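Local coordinates for sigma-54 interaction domain protein (Enterococcus faecalis, PDB 3GDW) that is of unknown function but forms the PTS EIIA-like domain of a larger protein, probably ATP- and DNA-binding, with a sigma-54 interaction domain, at residues L62-N76 against I88-V101. Sequence-based numbering, arbitrary orientation.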
loop_
_atom_site.group_PDB
_atom_site.type_symbol
_atom_site.label_atom_id
_atom_site.label_comp_id
_atom_site.label_asym_id
_atom_site.label_seq_id
_atom_site.Cartn_x
_atom_site.Cartn_y
_atom_site.Cartn_z
ATOM N N LEU B 62 3.309 15.634 -20.803
ATOM C CA LEU B 62 3.572 14.241 -20.485
ATOM C C LEU B 62 4.403 13.594 -21.604
ATOM O O LEU B 62 4.217 12.413 -21.935
ATOM C CB LEU B 62 2.247 13.497 -20.244
ATOM C CG LEU B 62 1.366 13.974 -19.071
ATOM C CD1 LEU B 62 -0.050 13.417 -19.159
ATOM C CD2 LEU B 62 1.986 13.617 -17.724
ATOM N N ASN B 63 5.341 14.377 -22.144
ATOM C CA ASN B 63 6.254 13.953 -23.218
ATOM C C ASN B 63 7.212 12.834 -22.849
ATOM O O ASN B 63 7.755 12.174 -23.738
ATOM C CB ASN B 63 7.123 15.115 -23.724
ATOM C CG ASN B 63 6.404 16.431 -23.725
ATOM O OD1 ASN B 63 6.204 17.043 -22.675
ATOM N ND2 ASN B 63 6.040 16.896 -24.906
ATOM N N ASN B 64 7.458 12.647 -21.558
ATOM C CA ASN B 64 8.399 11.613 -21.122
ATOM C C ASN B 64 7.737 10.424 -20.440
ATOM O O ASN B 64 8.385 9.641 -19.736
ATOM C CB ASN B 64 9.508 12.227 -20.271
ATOM C CG ASN B 64 10.358 13.161 -21.070
ATOM O OD1 ASN B 64 10.865 12.793 -22.133
ATOM N ND2 ASN B 64 10.480 14.390 -20.605
ATOM N N GLY B 65 6.445 10.289 -20.685
ATOM C CA GLY B 65 5.731 9.100 -20.288
ATOM C C GLY B 65 4.978 9.260 -18.984
ATOM O O GLY B 65 5.057 10.290 -18.308
ATOM N N ILE B 66 4.238 8.222 -18.642
ATOM C CA ILE B 66 3.334 8.228 -17.491
ATOM C C ILE B 66 3.629 6.999 -16.648
ATOM O O ILE B 66 3.820 5.909 -17.196
ATOM C CB ILE B 66 1.853 8.129 -17.981
ATOM C CG1 ILE B 66 1.437 9.401 -18.733
ATOM C CG2 ILE B 66 0.897 7.777 -16.815
ATOM C CD1 ILE B 66 0.086 9.268 -19.499
ATOM N N LEU B 67 3.662 7.160 -15.325
ATOM C CA LEU B 67 3.696 6.021 -14.439
ATOM C C LEU B 67 2.384 5.923 -13.635
ATOM O O LEU B 67 2.068 6.829 -12.859
ATOM C CB LEU B 67 4.904 6.153 -13.491
ATOM C CG LEU B 67 5.072 5.078 -12.433
ATOM C CD1 LEU B 67 5.456 3.727 -13.092
ATOM C CD2 LEU B 67 6.119 5.530 -11.414
ATOM N N LEU B 68 1.644 4.833 -13.835
ATOM C CA LEU B 68 0.432 4.517 -13.046
ATOM C C LEU B 68 0.812 3.614 -11.895
ATOM O O LEU B 68 1.372 2.527 -12.108
ATOM C CB LEU B 68 -0.613 3.771 -13.889
ATOM C CG LEU B 68 -1.131 4.468 -15.153
ATOM C CD1 LEU B 68 -2.343 3.707 -15.712
ATOM C CD2 LEU B 68 -1.520 5.949 -14.904
ATOM N N LEU B 69 0.515 4.072 -10.694
ATOM C CA LEU B 69 0.720 3.301 -9.481
ATOM C C LEU B 69 -0.653 2.900 -8.963
ATOM O O LEU B 69 -1.463 3.758 -8.619
ATOM C CB LEU B 69 1.438 4.199 -8.456
ATOM C CG LEU B 69 2.843 4.667 -8.847
ATOM C CD1 LEU B 69 3.420 5.538 -7.731
ATOM C CD2 LEU B 69 3.785 3.462 -9.153
ATOM N N THR B 70 -0.936 1.603 -8.932
ATOM C CA THR B 70 -2.238 1.113 -8.499
ATOM C C THR B 70 -2.108 0.130 -7.317
ATOM O O THR B 70 -1.003 -0.248 -6.918
ATOM C CB THR B 70 -2.987 0.390 -9.677
ATOM O OG1 THR B 70 -2.306 -0.847 -10.008
ATOM C CG2 THR B 70 -3.065 1.303 -10.916
ATOM N N ASP B 71 -3.243 -0.292 -6.775
ATOM C CA ASP B 71 -3.236 -1.281 -5.718
ATOM C C ASP B 71 -3.522 -2.701 -6.244
ATOM O O ASP B 71 -2.687 -3.596 -6.072
ATOM C CB ASP B 71 -4.152 -0.881 -4.529
ATOM C CG ASP B 71 -5.584 -0.479 -4.957
ATOM O OD1 ASP B 71 -5.947 -0.517 -6.181
ATOM O OD2 ASP B 71 -6.366 -0.140 -4.041
HETATM N N MSE B 72 -4.686 -2.923 -6.849
HETATM C CA MSE B 72 -5.120 -4.278 -7.201
HETATM C C MSE B 72 -6.211 -4.227 -8.278
HETATM O O MSE B 72 -6.543 -3.150 -8.780
HETATM C CB MSE B 72 -5.645 -4.985 -5.950
HETATM C CG MSE B 72 -6.758 -4.195 -5.274
HETATM SE SE MSE B 72 -7.534 -5.034 -3.777
HETATM C CE MSE B 72 -8.032 -6.742 -4.613
ATOM N N GLY B 73 -6.759 -5.393 -8.631
ATOM C CA GLY B 73 -7.905 -5.488 -9.554
ATOM C C GLY B 73 -7.601 -5.023 -10.975
ATOM O O GLY B 73 -6.480 -5.160 -11.462
ATOM N N SER B 74 -8.599 -4.438 -11.629
ATOM C CA SER B 74 -8.533 -4.089 -13.066
ATOM C C SER B 74 -7.630 -2.888 -13.371
ATOM O O SER B 74 -7.270 -2.638 -14.523
ATOM C CB SER B 74 -9.934 -3.774 -13.591
ATOM O OG SER B 74 -10.710 -4.936 -13.745
ATOM N N LEU B 75 -7.269 -2.158 -12.326
ATOM C CA LEU B 75 -6.614 -0.880 -12.498
ATOM C C LEU B 75 -5.295 -0.963 -13.298
ATOM O O LEU B 75 -4.978 -0.055 -14.055
ATOM C CB LEU B 75 -6.462 -0.158 -11.148
ATOM C CG LEU B 75 -7.721 0.180 -10.316
ATOM C CD1 LEU B 75 -7.365 0.940 -9.058
ATOM C CD2 LEU B 75 -8.722 0.993 -11.107
ATOM N N ASN B 76 -4.534 -2.046 -13.177
ATOM C CA ASN B 76 -3.281 -2.084 -13.934
ATOM C C ASN B 76 -3.474 -2.107 -15.437
ATOM O O ASN B 76 -2.644 -1.557 -16.173
ATOM C CB ASN B 76 -2.325 -3.194 -13.495
ATOM C CG ASN B 76 -0.942 -2.633 -13.145
ATOM O OD1 ASN B 76 -0.845 -1.518 -12.608
ATOM N ND2 ASN B 76 0.119 -3.388 -13.428
ATOM N N ILE B 88 0.923 7.777 -25.480
ATOM C CA ILE B 88 1.886 8.190 -24.459
ATOM C C ILE B 88 2.433 6.937 -23.782
ATOM O O ILE B 88 1.660 6.081 -23.342
ATOM C CB ILE B 88 1.240 9.122 -23.401
ATOM C CG1 ILE B 88 0.724 10.419 -24.040
ATOM C CG2 ILE B 88 2.207 9.408 -22.252
ATOM C CD1 ILE B 88 1.833 11.377 -24.495
ATOM N N ARG B 89 3.755 6.820 -23.723
ATOM C CA ARG B 89 4.416 5.688 -23.051
ATOM C C ARG B 89 3.980 5.624 -21.591
ATOM O O ARG B 89 4.052 6.620 -20.873
ATOM C CB ARG B 89 5.941 5.808 -23.127
ATOM C CG ARG B 89 6.492 6.034 -24.523
ATOM C CD ARG B 89 8.032 6.028 -24.548
ATOM N NE ARG B 89 8.640 6.861 -23.500
ATOM C CZ ARG B 89 9.397 6.393 -22.504
ATOM N NH1 ARG B 89 9.904 7.224 -21.601
ATOM N NH2 ARG B 89 9.654 5.094 -22.407
ATOM N N THR B 90 3.509 4.456 -21.171
ATOM C CA THR B 90 2.991 4.262 -19.809
ATOM C C THR B 90 3.578 2.974 -19.229
ATOM O O THR B 90 3.747 1.990 -19.954
ATOM C CB THR B 90 1.435 4.242 -19.825
ATOM O OG1 THR B 90 0.966 5.381 -20.545
ATOM C CG2 THR B 90 0.836 4.271 -18.429
ATOM N N LYS B 91 3.985 3.012 -17.961
ATOM C CA LYS B 91 4.300 1.805 -17.200
ATOM C C LYS B 91 3.291 1.820 -16.053
ATOM O O LYS B 91 2.946 2.889 -15.566
ATOM C CB LYS B 91 5.747 1.820 -16.654
ATOM C CG LYS B 91 6.874 1.675 -17.738
ATOM C CD LYS B 91 7.404 0.268 -17.804
ATOM C CE LYS B 91 8.228 0.017 -19.067
ATOM N NZ LYS B 91 8.711 -1.396 -19.056
ATOM N N ALA B 92 2.794 0.645 -15.673
ATOM C CA ALA B 92 1.860 0.494 -14.556
ATOM C C ALA B 92 2.425 -0.471 -13.498
ATOM O O ALA B 92 2.977 -1.517 -13.828
ATOM C CB ALA B 92 0.511 0.002 -15.057
ATOM N N ILE B 93 2.312 -0.094 -12.233
ATOM C CA ILE B 93 2.838 -0.913 -11.146
ATOM C C ILE B 93 1.733 -1.137 -10.117
ATOM O O ILE B 93 1.170 -0.166 -9.605
ATOM C CB ILE B 93 4.071 -0.214 -10.497
ATOM C CG1 ILE B 93 5.244 -0.240 -11.488
ATOM C CG2 ILE B 93 4.448 -0.860 -9.149
ATOM C CD1 ILE B 93 6.440 0.593 -11.081
ATOM N N THR B 94 1.439 -2.412 -9.834
ATOM C CA THR B 94 0.469 -2.824 -8.809
ATOM C C THR B 94 1.094 -2.916 -7.413
ATOM O O THR B 94 2.312 -2.804 -7.264
ATOM C CB THR B 94 -0.149 -4.226 -9.113
ATOM O OG1 THR B 94 0.877 -5.226 -9.115
ATOM C CG2 THR B 94 -0.844 -4.244 -10.438
HETATM N N MSE B 95 0.241 -3.140 -6.406
HETATM C CA MSE B 95 0.673 -3.409 -5.025
HETATM C C MSE B 95 1.418 -2.199 -4.458
HETATM O O MSE B 95 2.315 -2.337 -3.644
HETATM C CB MSE B 95 1.518 -4.707 -4.939
HETATM C CG MSE B 95 0.842 -5.953 -5.494
HETATM SE SE MSE B 95 -0.742 -6.513 -4.463
HETATM C CE MSE B 95 -1.967 -6.791 -5.976
ATOM N N THR B 96 1.052 -1.013 -4.935
ATOM C CA THR B 96 1.744 0.214 -4.546
ATOM C C THR B 96 1.498 0.512 -3.065
ATOM O O THR B 96 0.396 0.355 -2.578
ATOM C CB THR B 96 1.285 1.407 -5.388
ATOM O OG1 THR B 96 1.531 1.138 -6.772
ATOM C CG2 THR B 96 2.072 2.642 -5.012
ATOM N N SER B 97 2.563 0.880 -2.346
ATOM C CA SER B 97 2.473 1.294 -0.956
ATOM C C SER B 97 3.101 2.700 -0.835
ATOM O O SER B 97 3.625 3.220 -1.797
ATOM C CB SER B 97 3.217 0.286 -0.066
ATOM O OG SER B 97 2.884 0.495 1.297
ATOM N N THR B 98 3.036 3.295 0.354
ATOM C CA THR B 98 3.512 4.678 0.597
ATOM C C THR B 98 4.931 4.909 0.076
ATOM O O THR B 98 5.191 5.901 -0.587
ATOM C CB THR B 98 3.458 4.989 2.114
ATOM O OG1 THR B 98 2.227 4.488 2.640
ATOM C CG2 THR B 98 3.510 6.492 2.365
HETATM N N MSE B 99 5.832 3.967 0.358
HETATM C CA MSE B 99 7.246 4.090 -0.019
HETATM C C MSE B 99 7.446 4.172 -1.499
HETATM O O MSE B 99 8.320 4.901 -1.963
HETATM C CB MSE B 99 8.056 2.918 0.499
HETATM C CG MSE B 99 8.232 2.986 1.985
HETATM SE SE MSE B 99 9.140 4.667 2.471
HETATM C CE MSE B 99 10.396 4.933 0.942
ATOM N N ILE B 100 6.635 3.400 -2.218
ATOM C CA ILE B 100 6.668 3.349 -3.676
ATOM C C ILE B 100 6.173 4.682 -4.249
ATOM O O ILE B 100 6.811 5.209 -5.153
ATOM C CB ILE B 100 5.808 2.183 -4.246
ATOM C CG1 ILE B 100 6.307 0.828 -3.734
ATOM C CG2 ILE B 100 5.872 2.180 -5.756
ATOM C CD1 ILE B 100 7.823 0.655 -3.889
ATOM N N VAL B 101 5.068 5.226 -3.727
ATOM C CA VAL B 101 4.627 6.577 -4.140
ATOM C C VAL B 101 5.773 7.586 -3.865
ATOM O O VAL B 101 6.153 8.385 -4.739
ATOM C CB VAL B 101 3.320 7.036 -3.430
ATOM C CG1 VAL B 101 2.895 8.428 -3.914
ATOM C CG2 VAL B 101 2.183 6.015 -3.636
HETATM O O HOH W 1 8.217 9.560 -24.103
#
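Thr70 O is gripped twice by Thr96: the backbone N donates from 3.0 Å in the carbonyl plane, and OG1 donates from 2.9 Å, tilted 26° from that plane. The hydroxyl reaches it because OG1 stands beside the backbone N of Thr96 (chi1 -59°), while CG2, anti to that N, also packs over Leu69 CB. Next to this, Met95 N donates to Asp71 O, so the loop after strand 90-93 is hydrogen-bonded to Asp71, beyond Thr70. Five backbone hydrogen bonds join 62-76 and 88-101 in parallel register, from Ile66 N to Arg89 O up to a nearly straight Thr70 N to Ile93 O (2.8 Å, 174°). On one face Leu69 lies alongside Ile93, CD2 to CB 3.9 Å, and its CD1 reaches Val101 of helix 98-109; helix 114-135 covers Ile93. On the other, Leu68 CG meets Thr90 CG2 at 3.8 Å, and Ile66 CD1 presses tightly on Ile88 CG2 (3.5 Å), crossing it at about a right angle. Across the dimer, Asp71 OD2 is hydrogen-bonded to Thr98 OG1 of the second subunit. Strands 66-70 and 90-93, joined through helix 78-86, form a parallel beta-alpha-beta unit in the 2-1-3-4 sheet of this EIIA-Man-type alpha/beta domain.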